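Local coordinates for protein putative isomerase (Sinorhizobium meliloti, PDB 2PPG) that is a putative isomerase of the enolase superfamily, built like mandelate racemase and muconate lactonizing enzyme, with no established specific function, at residues S54-I59 with V66-T71; A157-G162 with S185-S190; R272-M277 with I298-R303; A329-S334 with V369-P374; E249-L254 with V278-R283. All coordinates share one frame; numbering follows the deposited sequence.

Along the chain, interaction 1 comes first, then interaction 2; interactions 5 and 3 alternate their segments, and interaction 4 closes the series. Interaction 1 is a hairpin of the N-terminal domain, whereas the others belong to the TIM-barrel-like part. Interactions 1 and 2 lie on opposite sides of the chain's centre, 27 Å between centres. Interactions 3 and 5 share helix 274-282. Interactions 3 and 4 touch directly, F301 CD2 lying 3.5 Å from A333 CB, so helices 293-310 and 325-336 connect them. Interaction 1 keeps about 7 Å from both at the nearest atoms, yet E70 of its hairpin also binds A323 and F326, tying the N-terminal domain to the barrel.

Interaction 1: residues S54-I59 with V66-T71; sequences SVLVRI and VGWGET
The beta hairpin of strands 52-61 and 66-72 sets V55 against T71, V57 against G69 and I59 against G67 as antiparallel hydrogen-bonded pairs, with N-to-C directions 159° apart. I59 N reaches G67 O at 2.8 Å, whereas the bond at the far end, V55 N to T71 O, stretches to 3.2 Å. R58 has the largest share of the contact: its extended chain starts with CG anti to the backbone N (chi1 180°) and runs across the indole. R58 CB makes a CH-pi contact, 3.7 Å from the centroid of the six-membered ring of W68 and 19° off its normal. The guanidinium stands nearly perpendicular to the indole, with V66 CG2 over one face, 3.7 Å from R58 NH1, while NH2 forms a salt bridge with E60. Within the N-terminal domain of the enolase superfamily, the V55, V57 and I59 face of this sheet packs on helices 77-92 and 119-140. L56 CG lies alongside E70 CG at 3.9 Å. S54 OG donates to the anti lone pair of E70 OE2 at 2.9 Å, and the same carboxylate accepts the backbone N-H groups of A323 and F326, joining the hairpin to the C-terminal domain.

Interaction 2: residues A157-G162 with S185-S190; sequences AAYISG and SFKFAS
K187 runs past the Y159 ring and S161 from the adjoining parallel strand, inside the beta-alpha-beta unit formed by strand 155-161, helix 168-180 and strand 185-189, part of the TIM-barrel-like domain of this superfamily. Its CB lies 3.6 Å from CE1 of Y159, meeting the ring obliquely. CG carries the chain onward, and CD comes alongside the phenol oxygen, 3.9 Å from Y159 OH. A bend at chi3 (81°) brings K187 CE to 3.6 Å from S161 OG and points the tip to the Y159 hydroxyl. There NZ donates to Y159 OH at 3.1 Å and also forms salt bridges with E243 and E344 on other barrel strands. S161 OG bonds to E344 as well, so one carboxylate links the serine and the lysine.

Near the start of the pair Y159 CB presses on S185 CB at 3.3 Å, while S185 OG accepts a bond from R213. The other side of the sheet is apolar: I160 and F186 lie side by side, with I160 CB 3.7 Å from F186 CD1, facing W178 and Q179 of the connecting helix. The backbones keep the staggered bonding of parallel strands. I160 N donates to S185 O at 3.0 Å, G162 N to K187 O, and K187 N to I160 O at 2.8 Å.

Interaction 3: residues R272-M277 with I298-R303; sequences RTVHDM and ITQFMR
Q300 and T273 form the close part of this contact, their side chains running alongside each other in a common direction. Q300 CG is the atom pressed most firmly against the other segment: it sits 3.0 Å from R272 O and 3.3 Å from T273 CA. A bend at chi2 (57°) turns the rest of the glutamine along the threonine and toward the start of V274. The packing relaxes one helical turn further on. There V274 meets R303 at about a right angle, V274 CB lying 4.0 Å from R303 CB and V274 CG2 3.8 Å from R303 O. Beyond CB, the extended R303 chain leaves the contact and ends in a salt bridge with D105. H275 and R303 are both partly exposed, but V310 and H309 of a second subunit pack on this side. R272 likewise turns away, toward R114 and Y116 of a third subunit; the former accepts a hydrogen bond through its backbone and the latter makes a cation-pi contact.

The 272-277 backbone is fixed locally. D276 OD2 accepts R272 N at 2.7 Å with an N-H...O angle of 164°, and also T273 N at 3.3 Å from above the carboxylate plane. T273 OG1 in turn takes a weak bond from H275 N, 3.2 Å long. Together T273 and D276 make a capping box at the N-terminus of helix 274-282, one of the outer helices of the barrel.

Interaction 4: residues A329-S334 with V369-P374; sequences ASLQAS and VVPTGP
L331 and Q332, consecutive on helix 325-336, reach toward V370 and P371 with an apolar and a polar side chain respectively. L331 CD1 comes to 4.1 Å from P371 CD, the leucine and the proline ring crossing at about a right angle, and the same methyl lies 4.2 Å from V369 O. Close by, V370 CG2 stands 4.2 Å from L331 O. These separations describe ordinary van der Waals contact with no tight spot. Q332 and P371 run antiparallel to one another as they pass: Q332 NE2 lies 3.1 Å from P371 O and 4.0 Å from P371 CG.

In the next shell, the glutamine is positioned from both ends of its amide. CG is anti to the carbonyl carbon (chi1 -74°), and a bend at chi2 (-68°) swings the amide off the helix flank toward the loop. There OE1 accepts the backbone N-H of C145 and NE2 donates to L376 O, so these two bonds fix the rotation of the buried group. The loop is held in its turn by backbone bonds of V369 with D362 and of V370 with D154, and by T372 OG1 with D360. On the helix, S334 OG donates to S330 O at 2.8 Å, while S334 N reaches that oxygen at 2.9 Å from the opposite face of the carbonyl plane.

The helix itself rests on M293 and F301 of helix 293-310 and on H343 of strand 343-345; V370 and S334 both touch I156 of strand 155-161, bringing the 369-374 loop and the helix together over the same barrel strand.

Interaction 5: residues E249-L254 with V278-R283; sequences EDIDGL and VPRVAR
I251 and R280 mark the closest backbone approach, their CA atoms 6.6 Å apart, where the first turn of helix 251-260 faces the last turns of helix 274-282. I251 supplies the apolar centre. Its CG1 is anti to the carbonyl carbon (chi1 -63°), and this together with an extended chi2 carries CD1 over the middle of the R280 guanidinium, 3.8 Å above the plane of that group. CD1 also touches P279 CB at 3.9 Å, while the other branch, CG2, packs against R283 CG at 4.0 Å. L254 CD2 adds a methyl 4.0 Å from R280 CG. With the isoleucine over one of its faces, R280 uses its nitrogens elsewhere: NH1 donates to D276 O and NH2 to T248 O, which hold the flat group in position.

Beside this, D252 and R283 form a salt bridge. R283 is bent at chi2 and chi3, bringing its NH1 edge to D252 OD1; the modelled 2.4 Å between R283 NH1 and D252 OD1 is too short to be taken literally. A weak bond of 3.3 Å runs from R283 NH2 to the same oxygen, and the carboxylate and guanidinium planes are 49° apart. One residue before the helix, D250 acts as N-cap, its OD1 accepting G253 N.

L254 of helix 251-260 also packs on I265 and V267 of barrel strand 264-267. The contact pairs isoleucine methyls with the guanidinium face of R280, and opposite charges at D252 and R283. Placed in the first helical turn, the D252 carboxylate would probably also interact favourably with the helix dipole as it balances R283.

Interaction 1: residues S54-I59 with V66-T71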
# COMPACT_ATOMS: atom_id res chain seq x y z
N SER A 54 -28.36 -0.48 36.77
CA SER A 54 -27.19 0.30 36.39
C SER A 54 -26.44 0.79 37.63
O SER A 54 -26.97 0.77 38.74
CB SER A 54 -27.60 1.50 35.54
OG SER A 54 -28.27 2.46 36.34
N VAL A 55 -25.20 1.24 37.43
CA VAL A 55 -24.40 1.75 38.53
C VAL A 55 -24.37 3.28 38.50
O VAL A 55 -24.09 3.87 37.47
CB VAL A 55 -22.96 1.17 38.52
CG1 VAL A 55 -22.10 1.81 39.61
CG2 VAL A 55 -23.01 -0.35 38.67
N LEU A 56 -24.68 3.90 39.64
CA LEU A 56 -24.65 5.35 39.79
C LEU A 56 -23.60 5.73 40.82
O LEU A 56 -23.42 5.04 41.84
CB LEU A 56 -26.00 5.90 40.24
CG LEU A 56 -27.13 6.01 39.22
CD1 LEU A 56 -27.86 4.66 38.99
CD2 LEU A 56 -28.11 7.08 39.68
N VAL A 57 -22.92 6.84 40.54
CA VAL A 57 -21.90 7.34 41.40
C VAL A 57 -22.32 8.73 41.82
O VAL A 57 -22.83 9.50 41.00
CB VAL A 57 -20.51 7.30 40.70
CG1 VAL A 57 -19.59 8.37 41.21
CG2 VAL A 57 -19.86 5.95 40.90
N ARG A 58 -22.13 9.03 43.10
CA ARG A 58 -22.46 10.32 43.67
C ARG A 58 -21.18 10.87 44.28
O ARG A 58 -20.57 10.22 45.13
CB ARG A 58 -23.51 10.15 44.76
CG ARG A 58 -23.96 11.41 45.46
CD ARG A 58 -24.71 11.05 46.74
NE ARG A 58 -25.37 12.20 47.33
CZ ARG A 58 -24.82 13.02 48.22
NH1 ARG A 58 -25.51 14.04 48.69
NH2 ARG A 58 -23.58 12.82 48.65
N ILE A 59 -20.76 12.05 43.83
CA ILE A 59 -19.51 12.64 44.26
C ILE A 59 -19.76 13.99 44.90
O ILE A 59 -20.47 14.83 44.34
CB ILE A 59 -18.51 12.81 43.07
CG1 ILE A 59 -18.23 11.46 42.41
CG2 ILE A 59 -17.20 13.48 43.54
CD1 ILE A 59 -17.06 11.44 41.45
N VAL A 66 -22.63 18.49 44.78
CA VAL A 66 -22.85 17.09 44.53
C VAL A 66 -22.95 16.85 43.02
O VAL A 66 -23.68 17.56 42.30
CB VAL A 66 -24.13 16.57 45.25
CG1 VAL A 66 -24.37 15.10 44.93
CG2 VAL A 66 -24.02 16.76 46.76
N GLY A 67 -22.18 15.88 42.54
CA GLY A 67 -22.20 15.48 41.15
C GLY A 67 -22.68 14.05 41.01
O GLY A 67 -22.43 13.21 41.88
N TRP A 68 -23.37 13.76 39.92
CA TRP A 68 -23.84 12.42 39.70
C TRP A 68 -23.31 11.87 38.40
O TRP A 68 -23.23 12.57 37.40
CB TRP A 68 -25.36 12.38 39.66
CG TRP A 68 -26.02 12.55 41.00
CD1 TRP A 68 -26.53 13.70 41.53
CD2 TRP A 68 -26.30 11.51 41.95
NE1 TRP A 68 -27.10 13.45 42.74
CE2 TRP A 68 -26.98 12.12 43.04
CE3 TRP A 68 -26.06 10.13 41.99
CZ2 TRP A 68 -27.40 11.41 44.16
CZ3 TRP A 68 -26.49 9.41 43.10
CH2 TRP A 68 -27.15 10.05 44.17
N GLY A 69 -22.93 10.59 38.44
CA GLY A 69 -22.51 9.85 37.27
C GLY A 69 -23.21 8.51 37.24
O GLY A 69 -23.99 8.19 38.12
N GLU A 70 -22.92 7.71 36.22
CA GLU A 70 -23.66 6.51 35.98
C GLU A 70 -23.00 5.71 34.87
O GLU A 70 -22.59 6.25 33.85
CB GLU A 70 -25.11 6.83 35.61
CG GLU A 70 -26.03 5.61 35.55
CD GLU A 70 -27.37 5.87 34.85
OE1 GLU A 70 -27.57 6.97 34.28
OE2 GLU A 70 -28.24 4.97 34.87
N THR A 71 -22.88 4.40 35.08
CA THR A 71 -22.36 3.53 34.05
C THR A 71 -23.24 2.28 33.96
O THR A 71 -24.30 2.25 34.57
CB THR A 71 -20.87 3.21 34.29
OG1 THR A 71 -20.36 2.38 33.23
CG2 THR A 71 -20.67 2.54 35.66

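Interaction 2: residues A157-G162 with S185-S190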
# COMPACT_ATOMS: atom_id res chain seq x y z
N ALA A 157 -32.10 15.89 17.01
CA ALA A 157 -32.99 14.92 16.37
C ALA A 157 -32.83 13.56 17.06
O ALA A 157 -31.72 13.17 17.43
CB ALA A 157 -32.71 14.84 14.87
N ALA A 158 -33.95 12.87 17.26
CA ALA A 158 -33.94 11.57 17.92
C ALA A 158 -34.46 10.54 16.94
O ALA A 158 -35.25 10.87 16.06
CB ALA A 158 -34.80 11.60 19.15
N TYR A 159 -34.04 9.29 17.07
CA TYR A 159 -34.69 8.25 16.29
C TYR A 159 -35.19 7.15 17.19
O TYR A 159 -34.55 6.84 18.19
CB TYR A 159 -33.79 7.70 15.18
CG TYR A 159 -32.61 6.86 15.64
CD1 TYR A 159 -32.76 5.50 15.91
CD2 TYR A 159 -31.34 7.41 15.74
CE1 TYR A 159 -31.72 4.73 16.29
CE2 TYR A 159 -30.27 6.63 16.12
CZ TYR A 159 -30.47 5.29 16.40
OH TYR A 159 -29.41 4.48 16.78
N ILE A 160 -36.34 6.61 16.83
CA ILE A 160 -36.97 5.50 17.53
C ILE A 160 -36.18 4.23 17.33
O ILE A 160 -35.94 3.79 16.20
CB ILE A 160 -38.40 5.27 17.01
CG1 ILE A 160 -39.27 6.49 17.31
CG2 ILE A 160 -39.00 4.03 17.65
CD1 ILE A 160 -39.60 6.62 18.77
N SER A 161 -35.76 3.64 18.44
CA SER A 161 -34.95 2.43 18.43
C SER A 161 -35.74 1.34 19.10
O SER A 161 -36.35 1.56 20.14
CB SER A 161 -33.67 2.66 19.22
OG SER A 161 -32.79 1.56 19.07
N GLY A 162 -35.72 0.15 18.49
CA GLY A 162 -36.40 -1.01 19.05
C GLY A 162 -37.92 -0.99 18.96
O GLY A 162 -38.58 -0.02 19.35
N SER A 185 -37.44 8.82 12.07
CA SER A 185 -36.25 7.99 11.92
C SER A 185 -36.43 6.77 12.80
O SER A 185 -36.95 6.88 13.92
CB SER A 185 -34.99 8.75 12.31
OG SER A 185 -34.68 9.75 11.38
N PHE A 186 -36.01 5.61 12.30
CA PHE A 186 -36.31 4.35 12.97
C PHE A 186 -35.14 3.39 12.87
O PHE A 186 -34.37 3.44 11.91
CB PHE A 186 -37.59 3.73 12.37
CG PHE A 186 -38.79 4.64 12.50
CD1 PHE A 186 -39.64 4.54 13.59
CD2 PHE A 186 -39.02 5.64 11.56
CE1 PHE A 186 -40.70 5.43 13.73
CE2 PHE A 186 -40.08 6.52 11.70
CZ PHE A 186 -40.92 6.42 12.79
N LYS A 187 -35.00 2.53 13.87
CA LYS A 187 -34.06 1.41 13.80
C LYS A 187 -34.70 0.17 14.40
O LYS A 187 -35.23 0.21 15.51
CB LYS A 187 -32.77 1.74 14.54
CG LYS A 187 -31.64 0.77 14.28
CD LYS A 187 -30.40 1.14 15.04
CE LYS A 187 -30.48 0.68 16.48
NZ LYS A 187 -29.47 1.40 17.29
N PHE A 188 -34.66 -0.94 13.69
CA PHE A 188 -35.09 -2.22 14.24
C PHE A 188 -33.89 -3.13 14.45
O PHE A 188 -32.92 -3.07 13.70
CB PHE A 188 -36.09 -2.90 13.32
CG PHE A 188 -35.51 -3.35 12.01
CD1 PHE A 188 -35.09 -4.67 11.84
CD2 PHE A 188 -35.41 -2.49 10.95
CE1 PHE A 188 -34.57 -5.10 10.63
CE2 PHE A 188 -34.89 -2.92 9.74
CZ PHE A 188 -34.47 -4.22 9.59
N ALA A 189 -33.98 -3.98 15.47
CA ALA A 189 -32.94 -4.99 15.73
C ALA A 189 -33.19 -6.24 14.90
O ALA A 189 -34.32 -6.72 14.85
CB ALA A 189 -32.88 -5.34 17.22
N SER A 190 -32.15 -6.76 14.26
CA SER A 190 -32.27 -8.00 13.48
C SER A 190 -32.51 -9.30 14.29
O SER A 190 -33.09 -10.23 13.75
CB SER A 190 -31.11 -8.17 12.50
OG SER A 190 -29.91 -8.48 13.17

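Interaction 3: residues R272-M277 with I298-R303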
# COMPACT_ATOMS: atom_id res chain seq x y z
N ARG A 272 -14.32 1.85 24.12
CA ARG A 272 -14.14 2.49 25.41
C ARG A 272 -13.35 3.79 25.32
O ARG A 272 -13.59 4.72 26.09
CB ARG A 272 -13.46 1.53 26.39
CG ARG A 272 -14.31 0.33 26.74
CD ARG A 272 -15.60 0.73 27.46
NE ARG A 272 -16.14 -0.40 28.20
CZ ARG A 272 -16.93 -1.34 27.68
NH1 ARG A 272 -17.30 -1.27 26.40
NH2 ARG A 272 -17.34 -2.35 28.43
N THR A 273 -12.41 3.84 24.38
CA THR A 273 -11.59 5.04 24.16
C THR A 273 -11.46 5.40 22.68
O THR A 273 -11.77 4.59 21.79
CB THR A 273 -10.16 4.87 24.69
OG1 THR A 273 -9.52 3.85 23.93
CG2 THR A 273 -10.14 4.50 26.19
N VAL A 274 -10.96 6.61 22.44
CA VAL A 274 -10.64 7.06 21.09
C VAL A 274 -9.64 6.11 20.41
O VAL A 274 -9.59 6.02 19.18
CB VAL A 274 -10.11 8.52 21.12
CG1 VAL A 274 -8.87 8.65 22.03
CG2 VAL A 274 -9.84 9.05 19.71
N HIS A 275 -8.87 5.38 21.21
CA HIS A 275 -7.92 4.42 20.66
C HIS A 275 -8.60 3.30 19.88
O HIS A 275 -8.13 2.91 18.82
CB HIS A 275 -7.00 3.88 21.76
CG HIS A 275 -6.19 4.94 22.42
ND1 HIS A 275 -5.27 5.71 21.74
CD2 HIS A 275 -6.18 5.39 23.70
CE1 HIS A 275 -4.72 6.58 22.57
NE2 HIS A 275 -5.26 6.40 23.77
N ASP A 276 -9.73 2.81 20.38
CA ASP A 276 -10.52 1.83 19.64
C ASP A 276 -10.92 2.34 18.27
O ASP A 276 -11.04 1.56 17.34
CB ASP A 276 -11.78 1.42 20.42
CG ASP A 276 -11.44 0.81 21.76
OD1 ASP A 276 -10.41 0.13 21.84
OD2 ASP A 276 -12.20 1.01 22.73
N MSE A 277 -11.11 3.66 18.14
CA MSE A 277 -11.56 4.27 16.88
C MSE A 277 -10.54 4.29 15.74
O MSE A 277 -10.89 4.03 14.58
CB MSE A 277 -12.03 5.70 17.13
CG MSE A 277 -12.82 6.23 15.97
SE MSE A 277 -13.76 7.90 16.32
CE MSE A 277 -14.56 8.16 14.53
N ILE A 298 -17.60 11.46 29.62
CA ILE A 298 -17.54 12.66 28.79
C ILE A 298 -16.20 12.86 28.10
O ILE A 298 -16.14 13.10 26.89
CB ILE A 298 -17.97 13.89 29.60
CG1 ILE A 298 -19.51 13.93 29.66
CG2 ILE A 298 -17.36 15.17 29.04
CD1 ILE A 298 -20.12 14.66 30.83
N THR A 299 -15.11 12.71 28.86
CA THR A 299 -13.77 12.95 28.34
C THR A 299 -13.50 12.12 27.09
O THR A 299 -13.01 12.62 26.08
CB THR A 299 -12.68 12.65 29.39
OG1 THR A 299 -12.82 13.56 30.50
CG2 THR A 299 -11.30 12.80 28.79
N GLN A 300 -13.83 10.84 27.16
CA GLN A 300 -13.49 9.93 26.10
C GLN A 300 -14.46 10.17 24.94
O GLN A 300 -14.06 10.21 23.78
CB GLN A 300 -13.61 8.52 26.64
CG GLN A 300 -12.62 7.55 26.11
CD GLN A 300 -11.18 7.97 26.33
OE1 GLN A 300 -10.67 7.97 27.45
NE2 GLN A 300 -10.50 8.28 25.24
N PHE A 301 -15.72 10.39 25.29
CA PHE A 301 -16.79 10.68 24.35
C PHE A 301 -16.41 11.87 23.47
O PHE A 301 -16.59 11.83 22.26
CB PHE A 301 -18.08 10.98 25.15
CG PHE A 301 -19.35 10.98 24.34
CD1 PHE A 301 -20.14 9.84 24.28
CD2 PHE A 301 -19.80 12.14 23.70
CE1 PHE A 301 -21.35 9.85 23.54
CE2 PHE A 301 -21.00 12.15 22.97
CZ PHE A 301 -21.77 11.01 22.89
N MSE A 302 -15.88 12.92 24.09
CA MSE A 302 -15.49 14.12 23.34
C MSE A 302 -14.24 13.88 22.49
O MSE A 302 -14.12 14.43 21.39
CB MSE A 302 -15.29 15.32 24.27
CG MSE A 302 -16.57 15.80 24.96
SE MSE A 302 -17.93 16.49 23.71
CE MSE A 302 -16.97 18.09 23.11
N ARG A 303 -13.33 13.04 22.98
CA ARG A 303 -12.16 12.65 22.18
C ARG A 303 -12.59 11.91 20.90
O ARG A 303 -12.04 12.14 19.84
CB ARG A 303 -11.12 11.85 23.00
CG ARG A 303 -10.37 12.73 24.04
CD ARG A 303 -9.48 11.96 25.06
NE ARG A 303 -8.96 12.88 26.08
CZ ARG A 303 -8.14 12.56 27.09
NH1 ARG A 303 -7.71 11.32 27.26
NH2 ARG A 303 -7.75 13.50 27.95

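Interaction 4: residues A329-S334 with V369-P374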
# COMPACT_ATOMS: atom_id res chain seq x y z
N ALA A 329 -25.61 13.15 30.16
CA ALA A 329 -24.25 13.45 29.71
C ALA A 329 -24.20 13.36 28.19
O ALA A 329 -23.66 14.24 27.52
CB ALA A 329 -23.26 12.49 30.35
N SER A 330 -24.79 12.31 27.63
CA SER A 330 -24.79 12.13 26.18
C SER A 330 -25.37 13.33 25.42
O SER A 330 -24.83 13.75 24.39
CB SER A 330 -25.52 10.85 25.80
OG SER A 330 -25.20 10.50 24.47
N LEU A 331 -26.46 13.88 25.95
CA LEU A 331 -27.10 15.05 25.37
C LEU A 331 -26.29 16.32 25.50
O LEU A 331 -26.22 17.12 24.56
CB LEU A 331 -28.47 15.25 26.00
CG LEU A 331 -29.46 14.12 25.72
CD1 LEU A 331 -30.81 14.53 26.26
CD2 LEU A 331 -29.52 13.80 24.22
N GLN A 332 -25.65 16.52 26.65
CA GLN A 332 -24.75 17.64 26.85
C GLN A 332 -23.58 17.61 25.87
O GLN A 332 -23.22 18.64 25.27
CB GLN A 332 -24.22 17.67 28.29
CG GLN A 332 -25.23 18.14 29.33
CD GLN A 332 -25.60 19.62 29.21
OE1 GLN A 332 -24.85 20.43 28.63
NE2 GLN A 332 -26.75 19.99 29.76
N ALA A 333 -22.97 16.44 25.72
CA ALA A 333 -21.79 16.32 24.86
C ALA A 333 -22.21 16.44 23.40
O ALA A 333 -21.56 17.14 22.63
CB ALA A 333 -21.07 15.05 25.12
N SER A 334 -23.31 15.78 23.05
CA SER A 334 -23.86 15.93 21.70
C SER A 334 -24.12 17.40 21.41
O SER A 334 -23.95 17.85 20.28
CB SER A 334 -25.15 15.12 21.51
OG SER A 334 -24.92 13.73 21.64
N VAL A 369 -34.85 17.33 23.94
CA VAL A 369 -34.65 18.67 24.45
C VAL A 369 -33.43 18.60 25.37
O VAL A 369 -33.41 17.81 26.31
CB VAL A 369 -35.89 19.18 25.18
CG1 VAL A 369 -35.60 20.52 25.87
CG2 VAL A 369 -37.10 19.30 24.21
N VAL A 370 -32.41 19.38 25.06
CA VAL A 370 -31.19 19.39 25.86
C VAL A 370 -31.45 20.10 27.18
O VAL A 370 -31.89 21.26 27.17
CB VAL A 370 -30.04 20.12 25.12
CG1 VAL A 370 -28.79 20.24 26.04
CG2 VAL A 370 -29.70 19.43 23.82
N PRO A 371 -31.19 19.42 28.31
CA PRO A 371 -31.38 20.02 29.64
C PRO A 371 -30.59 21.31 29.76
O PRO A 371 -29.48 21.39 29.25
CB PRO A 371 -30.85 18.96 30.61
CG PRO A 371 -30.19 17.90 29.77
CD PRO A 371 -30.74 18.02 28.38
N THR A 372 -31.15 22.30 30.43
CA THR A 372 -30.58 23.65 30.45
C THR A 372 -29.61 23.94 31.60
O THR A 372 -29.51 25.08 32.04
CB THR A 372 -31.68 24.72 30.47
OG1 THR A 372 -32.58 24.43 31.55
CG2 THR A 372 -32.46 24.73 29.17
N GLY A 373 -28.90 22.92 32.06
CA GLY A 373 -27.84 23.10 33.08
C GLY A 373 -28.37 23.50 34.44
O GLY A 373 -29.59 23.52 34.63
N PRO A 374 -27.47 23.79 35.41
CA PRO A 374 -26.01 23.66 35.34
C PRO A 374 -25.57 22.20 35.48
O PRO A 374 -26.37 21.35 35.88
CB PRO A 374 -25.50 24.48 36.54
CG PRO A 374 -26.68 25.09 37.18
CD PRO A 374 -27.89 24.31 36.73

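Interaction 5: residues E249-L254 with V278-R283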
# COMPACT_ATOMS: atom_id res chain seq x y z
N GLU A 249 -14.04 -7.41 16.54
CA GLU A 249 -12.63 -7.73 16.27
C GLU A 249 -12.36 -7.86 14.79
O GLU A 249 -11.21 -7.76 14.35
CB GLU A 249 -12.19 -9.01 17.00
CG GLU A 249 -12.38 -8.97 18.52
CD GLU A 249 -13.78 -9.43 18.99
OE1 GLU A 249 -14.73 -9.42 18.17
OE2 GLU A 249 -13.92 -9.79 20.19
N ASP A 250 -13.42 -8.05 14.00
CA ASP A 250 -13.30 -8.30 12.57
C ASP A 250 -13.18 -7.00 11.76
O ASP A 250 -14.06 -6.66 10.95
CB ASP A 250 -14.50 -9.14 12.10
CG ASP A 250 -14.40 -9.59 10.66
OD1 ASP A 250 -13.37 -9.33 9.99
OD2 ASP A 250 -15.37 -10.20 10.18
N ILE A 251 -12.06 -6.30 11.97
CA ILE A 251 -11.77 -5.02 11.31
C ILE A 251 -11.64 -5.13 9.78
O ILE A 251 -12.12 -4.26 9.05
CB ILE A 251 -10.53 -4.33 11.92
CG1 ILE A 251 -10.79 -3.98 13.39
CG2 ILE A 251 -10.17 -3.07 11.12
CD1 ILE A 251 -9.60 -3.40 14.12
N ASP A 252 -11.01 -6.20 9.31
CA ASP A 252 -10.95 -6.50 7.89
C ASP A 252 -12.33 -6.71 7.28
O ASP A 252 -12.60 -6.24 6.17
CB ASP A 252 -10.13 -7.77 7.65
CG ASP A 252 -8.66 -7.55 7.86
OD1 ASP A 252 -8.10 -6.62 7.25
OD2 ASP A 252 -8.05 -8.33 8.62
N GLY A 253 -13.18 -7.45 7.98
CA GLY A 253 -14.53 -7.73 7.50
C GLY A 253 -15.36 -6.47 7.39
O GLY A 253 -16.05 -6.25 6.40
N LEU A 254 -15.27 -5.63 8.42
CA LEU A 254 -15.97 -4.35 8.43
C LEU A 254 -15.51 -3.46 7.26
O LEU A 254 -16.33 -2.83 6.57
CB LEU A 254 -15.75 -3.64 9.77
CG LEU A 254 -16.47 -2.32 10.02
CD1 LEU A 254 -17.95 -2.59 10.24
CD2 LEU A 254 -15.89 -1.60 11.22
N VAL A 278 -9.29 4.62 16.07
CA VAL A 278 -8.21 4.78 15.09
C VAL A 278 -8.12 3.68 14.01
O VAL A 278 -8.15 3.99 12.82
CB VAL A 278 -6.86 4.94 15.82
CG1 VAL A 278 -5.71 5.09 14.83
CG2 VAL A 278 -6.92 6.12 16.76
N PRO A 279 -8.02 2.41 14.42
CA PRO A 279 -7.90 1.35 13.43
C PRO A 279 -9.07 1.30 12.47
O PRO A 279 -8.88 1.07 11.28
CB PRO A 279 -7.87 0.09 14.28
CG PRO A 279 -7.29 0.55 15.58
CD PRO A 279 -8.00 1.85 15.79
N ARG A 280 -10.27 1.54 12.97
CA ARG A 280 -11.46 1.50 12.11
C ARG A 280 -11.52 2.64 11.09
O ARG A 280 -11.96 2.42 9.96
CB ARG A 280 -12.75 1.41 12.93
CG ARG A 280 -13.04 0.02 13.55
CD ARG A 280 -12.29 -0.20 14.86
NE ARG A 280 -12.64 -1.45 15.53
CZ ARG A 280 -12.05 -1.90 16.64
NH1 ARG A 280 -11.07 -1.23 17.21
NH2 ARG A 280 -12.44 -3.05 17.17
N VAL A 281 -11.09 3.85 11.46
CA VAL A 281 -11.07 4.94 10.47
C VAL A 281 -9.90 4.78 9.51
O VAL A 281 -10.03 5.04 8.31
CB VAL A 281 -11.11 6.39 11.08
CG1 VAL A 281 -11.73 6.38 12.47
CG2 VAL A 281 -9.75 7.04 11.08
N ALA A 282 -8.77 4.30 10.04
CA ALA A 282 -7.60 3.99 9.23
C ALA A 282 -7.98 3.06 8.09
O ALA A 282 -7.53 3.25 6.97
CB ALA A 282 -6.49 3.37 10.08
N ARG A 283 -8.83 2.08 8.36
CA ARG A 283 -9.26 1.16 7.30
C ARG A 283 -10.47 1.64 6.49
O ARG A 283 -11.04 0.87 5.73
CB ARG A 283 -9.52 -0.24 7.86
CG ARG A 283 -8.26 -1.02 8.21
CD ARG A 283 -7.47 -1.47 6.97
NE ARG A 283 -8.24 -2.29 6.02
CZ ARG A 283 -8.49 -3.59 6.18
NH1 ARG A 283 -8.06 -4.22 7.27
NH2 ARG A 283 -9.18 -4.27 5.25